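Local atomic coordinates of UTP-glucose-1-phosphate uridylyltransferase 2 (Trypanosoma brucei, PDB entry 3GUE), a protein that probably catalyses the reaction of UTP with alpha-D-glucose 1-phosphate to give UDP-glucose and diphosphate, and is a type 1 UDP-glucose pyrophosphorylase built round a GT-A-type fold. Residues Glu17-Ala21 / Ser22-Glu26; Leu130-Ser133 / Phe134-Gly138; Tyr151-Phe154 / Asp155-Glu159. One frame throughout, in Å; residues are numbered along the deposited sequence.

Overall arrangement
All three contacts are local, formed where the chain turns into or out of a helix, but they differ in place and chemistry. Contact 1 lies at the surface, its centre about 26 Å from the centre of the chain, where helix 10-21 gives way to the loop before helix 26-40. Contacts 2 and 3 are partly buried: contact 2 follows strand 128-132 of the mixed sheet and contact 3 leads into its neighbour 159-161. Their centres lie about 12 Å apart, and E159 of contact 3 bonds N132 and S137 of contact 2. Backbone capping bonds and one methionine-valine pair make contact 1, serine and threonine hydroxyls near the sugar nucleotide make contact 2, and a phenylalanine under a glutamate chain marks contact 3.

Contact 1: Glu17-Ala21 / Ser22-Glu26; sequences EKMQA and SGVEE
M19 and V24 meet where the chain leaves helix 10-21, and both the side chain and the carbonyl of M19 take part. The dense side of the contact is here. The V24 methyl CG2 packs against M19 O at 3.2 Å, while CG1 meets the terminal methyl of the methionine, with 3.8 Å between V24 CG1 and M19 CE. M19 keeps CG anti to its carbonyl carbon (chi1 -70°) and bends at chi3, which swings CE round to the valine. The same M19 O accepts two backbone bonds from opposite faces of its carbonyl plane. V24 N lies 3.1 Å from M19 O with a fairly straight N-H direction, 158°, and S22 N, also 3.1 Å from M19 O, comes in more bent. Beyond this pair the packing continues into the protein: M19 also touches I29 and F32 of helix 26-40 and V165 of strand 165-169, and V24 leans on I29 and W186.

The other side is looser. Q20, A21 and G23 are exposed, and the Q20 side chain starts away from the loop, although it touches I29 of helix 26-40. S22, partly exposed, lays CB 3.8 Å from K18 O and makes a weak hydrogen bond to R164 with its hydroxyl, whereas K18 runs off to a salt bridge with E185. G23 takes a positive phi of 86°, a backbone shape that glycine adopts readily, and its N makes a weak bond of 3.3 Å to Q20 O. In the surface loop between helices 10-21 and 26-40, shortly before E25 caps the second of them, this phi and the two bonds back into the last turn, V24 N to M19 O and G23 N to Q20 O, make a Schellman motif.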
ATOM      1  N   GLU A  17     -18.204  21.811  -8.380  1.00 24.99           N
ATOM      2  CA  GLU A  17     -18.560  21.944  -9.774  1.00 25.93           C
ATOM      3  C   GLU A  17     -17.591  21.204 -10.659  1.00 25.43           C
ATOM      4  O   GLU A  17     -18.011  20.552 -11.602  1.00 26.09           O
ATOM      5  CB  GLU A  17     -18.673  23.431 -10.180  1.00 26.36           C
ATOM      6  CG  GLU A  17     -19.961  24.109  -9.705  1.00 26.48           C
ATOM      7  CD  GLU A  17     -20.048  25.622  -9.990  1.00 28.71           C
ATOM      8  OE1 GLU A  17     -19.052  26.259 -10.398  1.00 30.27           O
ATOM      9  OE2 GLU A  17     -21.152  26.174  -9.792  1.00 32.26           O
ATOM     10  N   LYS A  18     -16.294  21.290 -10.344  1.00 25.35           N
ATOM     11  CA  LYS A  18     -15.265  20.566 -11.086  1.00 25.14           C
ATOM     12  C   LYS A  18     -15.437  19.043 -10.954  1.00 25.87           C
ATOM     13  O   LYS A  18     -15.181  18.308 -11.915  1.00 26.51           O
ATOM     14  CB  LYS A  18     -13.868  20.971 -10.592  1.00 24.99           C
ATOM     15  CG  LYS A  18     -12.704  20.353 -11.367  1.00 25.73           C
ATOM     16  CD  LYS A  18     -11.355  20.921 -10.930  1.00 24.02           C
ATOM     17  CE  LYS A  18     -10.274  20.719 -12.017  1.00 22.74           C
ATOM     18  NZ  LYS A  18      -9.045  21.480 -11.607  1.00 22.50           N
ATOM     19  N   MET A  19     -15.830  18.571  -9.764  1.00 25.98           N
ATOM     20  CA  MET A  19     -16.070  17.133  -9.541  1.00 26.04           C
ATOM     21  C   MET A  19     -17.294  16.631 -10.305  1.00 26.04           C
ATOM     22  O   MET A  19     -17.247  15.602 -10.998  1.00 26.05           O
ATOM     23  CB  MET A  19     -16.184  16.805  -8.046  1.00 25.68           C
ATOM     24  CG  MET A  19     -14.850  16.941  -7.297  1.00 25.09           C
ATOM     25  SD  MET A  19     -14.930  16.841  -5.507  1.00 26.54           S
ATOM     26  CE  MET A  19     -14.791  15.098  -5.242  1.00 21.16           C
ATOM     27  N   GLN A  20     -18.386  17.362 -10.183  1.00 26.43           N
ATOM     28  CA  GLN A  20     -19.595  17.060 -10.935  1.00 27.07           C
ATOM     29  C   GLN A  20     -19.351  17.104 -12.464  1.00 27.40           C
ATOM     30  O   GLN A  20     -19.926  16.308 -13.211  1.00 26.41           O
ATOM     31  CB  GLN A  20     -20.716  18.016 -10.534  1.00 26.38           C
ATOM     32  CG  GLN A  20     -21.274  17.807  -9.141  1.00 26.00           C
ATOM     33  CD  GLN A  20     -22.464  18.721  -8.859  1.00 28.25           C
ATOM     34  OE1 GLN A  20     -22.723  19.667  -9.598  1.00 30.11           O
ATOM     35  NE2 GLN A  20     -23.180  18.447  -7.785  1.00 30.73           N
ATOM     36  N   ALA A  21     -18.488  18.014 -12.930  1.00 28.07           N
ATOM     37  CA  ALA A  21     -18.169  18.107 -14.375  1.00 28.82           C
ATOM     38  C   ALA A  21     -17.420  16.878 -14.893  1.00 29.76           C
ATOM     39  O   ALA A  21     -17.457  16.579 -16.084  1.00 30.92           O
ATOM     40  CB  ALA A  21     -17.364  19.363 -14.676  1.00 28.29           C
ATOM     41  N   SER A  22     -16.732  16.172 -13.999  1.00 30.64           N
ATOM     42  CA  SER A  22     -15.951  15.005 -14.393  1.00 31.28           C
ATOM     43  C   SER A  22     -16.620  13.678 -14.059  1.00 31.77           C
ATOM     44  O   SER A  22     -16.020  12.628 -14.269  1.00 32.58           O
ATOM     45  CB  SER A  22     -14.539  15.049 -13.792  1.00 31.63           C
ATOM     46  OG  SER A  22     -13.610  15.612 -14.716  1.00 32.15           O
ATOM     47  N   GLY A  23     -17.846  13.709 -13.542  1.00 31.66           N
ATOM     48  CA  GLY A  23     -18.594  12.469 -13.301  1.00 31.16           C
ATOM     49  C   GLY A  23     -18.343  11.775 -11.962  1.00 30.86           C
ATOM     50  O   GLY A  23     -18.699  10.602 -11.785  1.00 30.97           O
ATOM     51  N   VAL A  24     -17.749  12.507 -11.024  1.00 29.72           N
ATOM     52  CA  VAL A  24     -17.461  12.002  -9.675  1.00 28.51           C
ATOM     53  C   VAL A  24     -18.726  11.643  -8.870  1.00 28.74           C
ATOM     54  O   VAL A  24     -19.741  12.367  -8.874  1.00 28.01           O
ATOM     55  CB  VAL A  24     -16.553  13.000  -8.887  1.00 27.93           C
ATOM     56  CG1 VAL A  24     -16.141  12.422  -7.537  1.00 26.97           C
ATOM     57  CG2 VAL A  24     -15.297  13.352  -9.727  1.00 27.18           C
ATOM     58  N   GLU A  25     -18.634  10.519  -8.174  1.00 28.65           N
ATOM     59  CA  GLU A  25     -19.751   9.950  -7.427  1.00 28.91           C
ATOM     60  C   GLU A  25     -20.234  10.965  -6.373  1.00 28.78           C
ATOM     61  O   GLU A  25     -19.426  11.579  -5.678  1.00 27.68           O
ATOM     62  CB  GLU A  25     -19.331   8.600  -6.821  1.00 28.83           C
ATOM     63  CG  GLU A  25     -20.489   7.767  -6.291  1.00 29.01           C
ATOM     64  CD  GLU A  25     -20.929   8.238  -4.929  1.00 30.37           C
ATOM     65  OE1 GLU A  25     -20.046   8.621  -4.141  1.00 28.64           O
ATOM     66  OE2 GLU A  25     -22.148   8.253  -4.655  1.00 30.94           O
ATOM     67  N   GLU A  26     -21.554  11.164  -6.319  1.00 28.77           N
ATOM     68  CA  GLU A  26     -22.225  12.077  -5.375  1.00 29.48           C
ATOM     69  C   GLU A  26     -21.774  11.983  -3.903  1.00 28.96           C
ATOM     70  O   GLU A  26     -21.458  13.004  -3.270  1.00 29.00           O
ATOM     71  CB  GLU A  26     -23.759  11.892  -5.501  1.00 30.26           C
ATOM     72  CG  GLU A  26     -24.544  11.673  -4.179  1.00 33.37           C
ATOM     73  CD  GLU A  26     -25.409  10.389  -4.168  1.00 39.72           C
ATOM     74  OE1 GLU A  26     -25.733   9.835  -5.257  1.00 41.94           O
ATOM     75  OE2 GLU A  26     -25.784   9.928  -3.056  1.00 40.74           O
TER

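Contact 2: Leu130-Ser133 / Phe134-Gly138; sequences LMNS and FSTSG
T136 turns OG1 to a place between its own backbone N and carbonyl carbon (chi1 73°), from which the hydroxyl oxygen accepts a hydrogen bond from S133 N; S133 holds OG in the corresponding position (chi1 65°), which places S133 OG 3.3 Å from S135 N, a weak hydrogen bond. These groups lie in the loop joining strand 128-132 to helix 137-143 in the nucleotide-binding, GT-A-type sheet. The T136 OG1 to S133 N bond is 3.1 Å long and fairly straight, at 161°. In return S133 O accepts from both T136 N and S137 N: the former stands above the carbonyl plane, 3.1 Å from S133 O, the latter lies 3.0 Å from S133 O and nearly along the C=O axis.

M131 of the strand touches the UDP-glucose directly, whereas S133 OG and T136 OG1 bond the carbonyls of G84 and N83, residues that bind it, and so lie in the second shell. N132, whose amide oxygen bonds N83 ND2, brings its CB to 3.5 Å from T136 OG1. S135 OG lies over one face of the F134 ring, 3.3 Å above its plane and offset toward the rim.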
ATOM      1  N   LEU A 130      -9.819  -5.788  -8.796  1.00 26.20           N
ATOM      2  CA  LEU A 130      -8.683  -4.893  -8.714  1.00 26.14           C
ATOM      3  C   LEU A 130      -9.320  -3.505  -8.627  1.00 26.20           C
ATOM      4  O   LEU A 130     -10.167  -3.124  -9.449  1.00 26.67           O
ATOM      5  CB  LEU A 130      -7.800  -5.043  -9.974  1.00 26.34           C
ATOM      6  CG  LEU A 130      -6.830  -6.223 -10.164  1.00 24.88           C
ATOM      7  CD1 LEU A 130      -6.625  -6.426 -11.649  1.00 24.62           C
ATOM      8  CD2 LEU A 130      -5.450  -5.986  -9.495  1.00 23.29           C
ATOM      9  N   MET A 131      -8.968  -2.774  -7.581  1.00 26.90           N
ATOM     10  CA  MET A 131      -9.426  -1.413  -7.463  1.00 26.65           C
ATOM     11  C   MET A 131      -8.477  -0.513  -8.233  1.00 26.31           C
ATOM     12  O   MET A 131      -7.319  -0.285  -7.824  1.00 24.77           O
ATOM     13  CB  MET A 131      -9.532  -0.974  -6.012  1.00 26.79           C
ATOM     14  CG  MET A 131     -10.224   0.387  -5.846  1.00 25.77           C
ATOM     15  SD  MET A 131     -10.636   0.769  -4.151  1.00 27.36           S
ATOM     16  CE  MET A 131      -9.097   1.512  -3.537  1.00 24.76           C
ATOM     17  N   ASN A 132      -9.004   0.030  -9.328  1.00 26.55           N
ATOM     18  CA  ASN A 132      -8.242   0.900 -10.215  1.00 26.91           C
ATOM     19  C   ASN A 132      -8.677   2.349 -10.065  1.00 26.73           C
ATOM     20  O   ASN A 132      -9.736   2.606  -9.548  1.00 28.39           O
ATOM     21  CB  ASN A 132      -8.337   0.393 -11.662  1.00 27.22           C
ATOM     22  CG  ASN A 132      -7.844  -1.074 -11.816  1.00 27.72           C
ATOM     23  OD1 ASN A 132      -6.991  -1.520 -11.078  1.00 29.72           O
ATOM     24  ND2 ASN A 132      -8.401  -1.800 -12.758  1.00 28.84           N
ATOM     25  N   SER A 133      -7.808   3.286 -10.432  1.00 26.89           N
ATOM     26  CA  SER A 133      -8.141   4.707 -10.510  1.00 25.60           C
ATOM     27  C   SER A 133      -8.087   5.158 -11.980  1.00 25.97           C
ATOM     28  O   SER A 133      -7.741   4.359 -12.867  1.00 25.48           O
ATOM     29  CB  SER A 133      -7.117   5.509  -9.708  1.00 25.09           C
ATOM     30  OG  SER A 133      -5.831   5.389 -10.320  1.00 24.53           O
ATOM     31  N   PHE A 134      -8.401   6.436 -12.229  1.00 26.10           N
ATOM     32  CA  PHE A 134      -8.312   7.016 -13.571  1.00 26.75           C
ATOM     33  C   PHE A 134      -6.905   6.816 -14.184  1.00 27.05           C
ATOM     34  O   PHE A 134      -6.776   6.671 -15.404  1.00 27.38           O
ATOM     35  CB  PHE A 134      -8.744   8.515 -13.578  1.00 26.81           C
ATOM     36  CG  PHE A 134      -7.797   9.451 -12.825  1.00 27.45           C
ATOM     37  CD1 PHE A 134      -6.892  10.266 -13.517  1.00 28.50           C
ATOM     38  CD2 PHE A 134      -7.829   9.536 -11.427  1.00 26.47           C
ATOM     39  CE1 PHE A 134      -6.010  11.118 -12.824  1.00 27.59           C
ATOM     40  CE2 PHE A 134      -6.958  10.393 -10.727  1.00 25.55           C
ATOM     41  CZ  PHE A 134      -6.052  11.179 -11.427  1.00 27.09           C
ATOM     42  N   SER A 135      -5.882   6.780 -13.327  1.00 26.50           N
ATOM     43  CA  SER A 135      -4.467   6.714 -13.725  1.00 27.79           C
ATOM     44  C   SER A 135      -3.951   5.292 -14.023  1.00 25.96           C
ATOM     45  O   SER A 135      -2.926   5.114 -14.689  1.00 25.64           O
ATOM     46  CB  SER A 135      -3.593   7.302 -12.614  1.00 27.93           C
ATOM     47  OG  SER A 135      -3.770   8.703 -12.466  1.00 33.33           O
ATOM     48  N   THR A 136      -4.667   4.290 -13.528  1.00 24.38           N
ATOM     49  CA  THR A 136      -4.198   2.920 -13.622  1.00 23.73           C
ATOM     50  C   THR A 136      -5.092   1.995 -14.452  1.00 23.95           C
ATOM     51  O   THR A 136      -4.625   0.952 -14.914  1.00 25.11           O
ATOM     52  CB  THR A 136      -3.985   2.267 -12.223  1.00 22.95           C
ATOM     53  OG1 THR A 136      -5.243   1.993 -11.629  1.00 24.77           O
ATOM     54  CG2 THR A 136      -3.164   3.126 -11.295  1.00 20.30           C
ATOM     55  N   SER A 137      -6.353   2.368 -14.653  1.00 24.27           N
ATOM     56  CA  SER A 137      -7.338   1.485 -15.279  1.00 24.90           C
ATOM     57  C   SER A 137      -6.991   0.982 -16.689  1.00 25.80           C
ATOM     58  O   SER A 137      -7.014  -0.234 -16.940  1.00 25.94           O
ATOM     59  CB  SER A 137      -8.706   2.174 -15.312  1.00 24.37           C
ATOM     60  OG  SER A 137      -9.628   1.396 -16.073  1.00 26.89           O
ATOM     61  N   GLY A 138      -6.708   1.922 -17.604  1.00 25.95           N
ATOM     62  CA  GLY A 138      -6.402   1.618 -19.015  1.00 25.76           C
ATOM     63  C   GLY A 138      -5.168   0.750 -19.254  1.00 26.00           C
ATOM     64  O   GLY A 138      -5.208  -0.217 -20.038  1.00 25.51           O
TER

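Contact 3: Tyr151-Phe154 / Asp155-Glu159; sequences YEVF and DSDIE
F154 and V153 present their carbonyl oxygens to the backbone N-H groups of the residues that follow. V153 O accepts from two donors, D157 N and I158 N, which approach from opposite faces of its plane; D157 N is 2.8 Å from V153 O. F154 O takes E159 N at 2.9 Å, lying in the carbonyl plane, with an N-H angle of 160°, and a weak, bent bond from I158 N. Two of these bonds join residues five apart (V153 O with I158 N, F154 O with E159 N), and they are the bonds of a wider, pi-type turn within helix 154-158. V153, the third residue of a type I turn from Y151 to F154, is at the N-cap position, and the helix hands over to strand 159-161 at the edge of the mixed sheet.

Among apolar groups, F154 meets I158. F154 CG is anti to the backbone N (chi1 -177°), which brings ring atom CD1 to 3.9 Å from I158 CG2. V153 CG2 lies 4.1 Å from I158 CG1. E159 lays its CB over one face of the ring in a CH-pi contact, 4.3 Å from the ring centroid of F154.

Of the polar and charged groups, S156 OG donates to the anti lone pair of D157 OD1 at 2.8 Å. D155 OD1 stands in plane at the edge of the F154 ring, its other oxygen, OD2, in a salt bridge with K141. E159 OE2 comes 3.6 Å from F154 CZ and is bound by S137 and N132.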
ATOM      1  N   TYR A 151      -9.148 -10.882 -18.566  1.00 28.03           N
ATOM      2  CA  TYR A 151      -9.507  -9.870 -19.591  1.00 27.34           C
ATOM      3  C   TYR A 151     -10.969  -9.929 -20.059  1.00 27.41           C
ATOM      4  O   TYR A 151     -11.636  -8.887 -20.133  1.00 25.76           O
ATOM      5  CB  TYR A 151      -8.573  -9.937 -20.805  1.00 28.24           C
ATOM      6  CG  TYR A 151      -8.763  -8.771 -21.747  1.00 28.45           C
ATOM      7  CD1 TYR A 151      -8.168  -7.530 -21.476  1.00 29.27           C
ATOM      8  CD2 TYR A 151      -9.581  -8.887 -22.880  1.00 29.47           C
ATOM      9  CE1 TYR A 151      -8.375  -6.437 -22.316  1.00 29.57           C
ATOM     10  CE2 TYR A 151      -9.789  -7.792 -23.737  1.00 30.46           C
ATOM     11  CZ  TYR A 151      -9.178  -6.576 -23.437  1.00 29.00           C
ATOM     12  OH  TYR A 151      -9.363  -5.487 -24.263  1.00 30.07           O
ATOM     13  N   GLU A 152     -11.456 -11.137 -20.357  1.00 26.95           N
ATOM     14  CA  GLU A 152     -12.806 -11.316 -20.898  1.00 28.42           C
ATOM     15  C   GLU A 152     -13.923 -10.941 -19.910  1.00 27.96           C
ATOM     16  O   GLU A 152     -15.096 -10.796 -20.303  1.00 28.39           O
ATOM     17  CB  GLU A 152     -12.995 -12.736 -21.444  1.00 27.52           C
ATOM     18  CG  GLU A 152     -11.989 -13.110 -22.556  1.00 30.09           C
ATOM     19  CD  GLU A 152     -12.011 -14.606 -22.978  1.00 31.77           C
ATOM     20  OE1 GLU A 152     -12.592 -15.448 -22.235  1.00 35.48           O
ATOM     21  OE2 GLU A 152     -11.450 -14.925 -24.069  1.00 32.78           O
ATOM     22  N   VAL A 153     -13.561 -10.776 -18.635  1.00 27.89           N
ATOM     23  CA  VAL A 153     -14.514 -10.345 -17.586  1.00 27.67           C
ATOM     24  C   VAL A 153     -14.000  -9.133 -16.782  1.00 27.35           C
ATOM     25  O   VAL A 153     -14.524  -8.808 -15.706  1.00 28.22           O
ATOM     26  CB  VAL A 153     -14.926 -11.511 -16.634  1.00 26.78           C
ATOM     27  CG1 VAL A 153     -15.630 -12.601 -17.416  1.00 27.60           C
ATOM     28  CG2 VAL A 153     -13.719 -12.077 -15.876  1.00 27.42           C
ATOM     29  N   PHE A 154     -12.998  -8.445 -17.329  1.00 27.15           N
ATOM     30  CA  PHE A 154     -12.419  -7.266 -16.690  1.00 26.27           C
ATOM     31  C   PHE A 154     -13.453  -6.153 -16.359  1.00 26.71           C
ATOM     32  O   PHE A 154     -13.582  -5.765 -15.193  1.00 25.96           O
ATOM     33  CB  PHE A 154     -11.254  -6.724 -17.527  1.00 26.95           C
ATOM     34  CG  PHE A 154     -10.570  -5.560 -16.902  1.00 25.20           C
ATOM     35  CD1 PHE A 154      -9.554  -5.760 -15.988  1.00 25.70           C
ATOM     36  CD2 PHE A 154     -10.987  -4.259 -17.181  1.00 24.68           C
ATOM     37  CE1 PHE A 154      -8.924  -4.694 -15.385  1.00 25.87           C
ATOM     38  CE2 PHE A 154     -10.338  -3.151 -16.576  1.00 23.02           C
ATOM     39  CZ  PHE A 154      -9.338  -3.380 -15.670  1.00 26.74           C
ATOM     40  N   ASP A 155     -14.178  -5.649 -17.353  1.00 26.52           N
ATOM     41  CA  ASP A 155     -15.186  -4.625 -17.088  1.00 27.37           C
ATOM     42  C   ASP A 155     -16.312  -5.116 -16.147  1.00 27.60           C
ATOM     43  O   ASP A 155     -16.628  -4.456 -15.157  1.00 27.70           O
ATOM     44  CB  ASP A 155     -15.798  -4.074 -18.389  1.00 27.39           C
ATOM     45  CG  ASP A 155     -14.831  -3.194 -19.200  1.00 29.55           C
ATOM     46  OD1 ASP A 155     -13.772  -2.734 -18.688  1.00 28.79           O
ATOM     47  OD2 ASP A 155     -15.158  -2.955 -20.384  1.00 31.27           O
ATOM     48  N   SER A 156     -16.893  -6.281 -16.435  1.00 27.59           N
ATOM     49  CA  SER A 156     -18.087  -6.740 -15.698  1.00 28.08           C
ATOM     50  C   SER A 156     -17.807  -7.292 -14.289  1.00 28.44           C
ATOM     51  O   SER A 156     -18.630  -7.125 -13.385  1.00 28.22           O
ATOM     52  CB  SER A 156     -18.842  -7.787 -16.504  1.00 28.47           C
ATOM     53  OG  SER A 156     -18.012  -8.886 -16.797  1.00 26.68           O
ATOM     54  N   ASP A 157     -16.653  -7.944 -14.102  1.00 28.41           N
ATOM     55  CA  ASP A 157     -16.361  -8.616 -12.823  1.00 28.28           C
ATOM     56  C   ASP A 157     -15.121  -8.084 -12.058  1.00 27.73           C
ATOM     57  O   ASP A 157     -15.188  -7.861 -10.847  1.00 28.16           O
ATOM     58  CB  ASP A 157     -16.280 -10.136 -13.039  1.00 28.42           C
ATOM     59  CG  ASP A 157     -17.634 -10.753 -13.404  1.00 30.20           C
ATOM     60  OD1 ASP A 157     -18.097 -10.607 -14.561  1.00 27.93           O
ATOM     61  OD2 ASP A 157     -18.230 -11.413 -12.526  1.00 32.76           O
ATOM     62  N   ILE A 158     -14.032  -7.824 -12.775  1.00 26.40           N
ATOM     63  CA  ILE A 158     -12.739  -7.574 -12.155  1.00 26.05           C
ATOM     64  C   ILE A 158     -12.576  -6.131 -11.656  1.00 25.28           C
ATOM     65  O   ILE A 158     -12.187  -5.909 -10.511  1.00 25.03           O
ATOM     66  CB  ILE A 158     -11.568  -7.944 -13.136  1.00 26.43           C
ATOM     67  CG1 ILE A 158     -11.665  -9.417 -13.602  1.00 26.89           C
ATOM     68  CG2 ILE A 158     -10.207  -7.575 -12.573  1.00 24.87           C
ATOM     69  CD1 ILE A 158     -10.933 -10.430 -12.714  1.00 28.98           C
ATOM     70  N   GLU A 159     -12.905  -5.148 -12.493  1.00 24.09           N
ATOM     71  CA  GLU A 159     -12.595  -3.783 -12.127  1.00 23.81           C
ATOM     72  C   GLU A 159     -13.527  -3.225 -11.070  1.00 23.76           C
ATOM     73  O   GLU A 159     -14.749  -3.407 -11.153  1.00 23.91           O
ATOM     74  CB  GLU A 159     -12.576  -2.842 -13.337  1.00 23.98           C
ATOM     75  CG  GLU A 159     -11.929  -1.498 -12.989  1.00 23.77           C
ATOM     76  CD  GLU A 159     -11.651  -0.640 -14.223  1.00 22.65           C
ATOM     77  OE1 GLU A 159     -12.586  -0.355 -14.972  1.00 24.15           O
ATOM     78  OE2 GLU A 159     -10.489  -0.237 -14.408  1.00 21.16           O
TER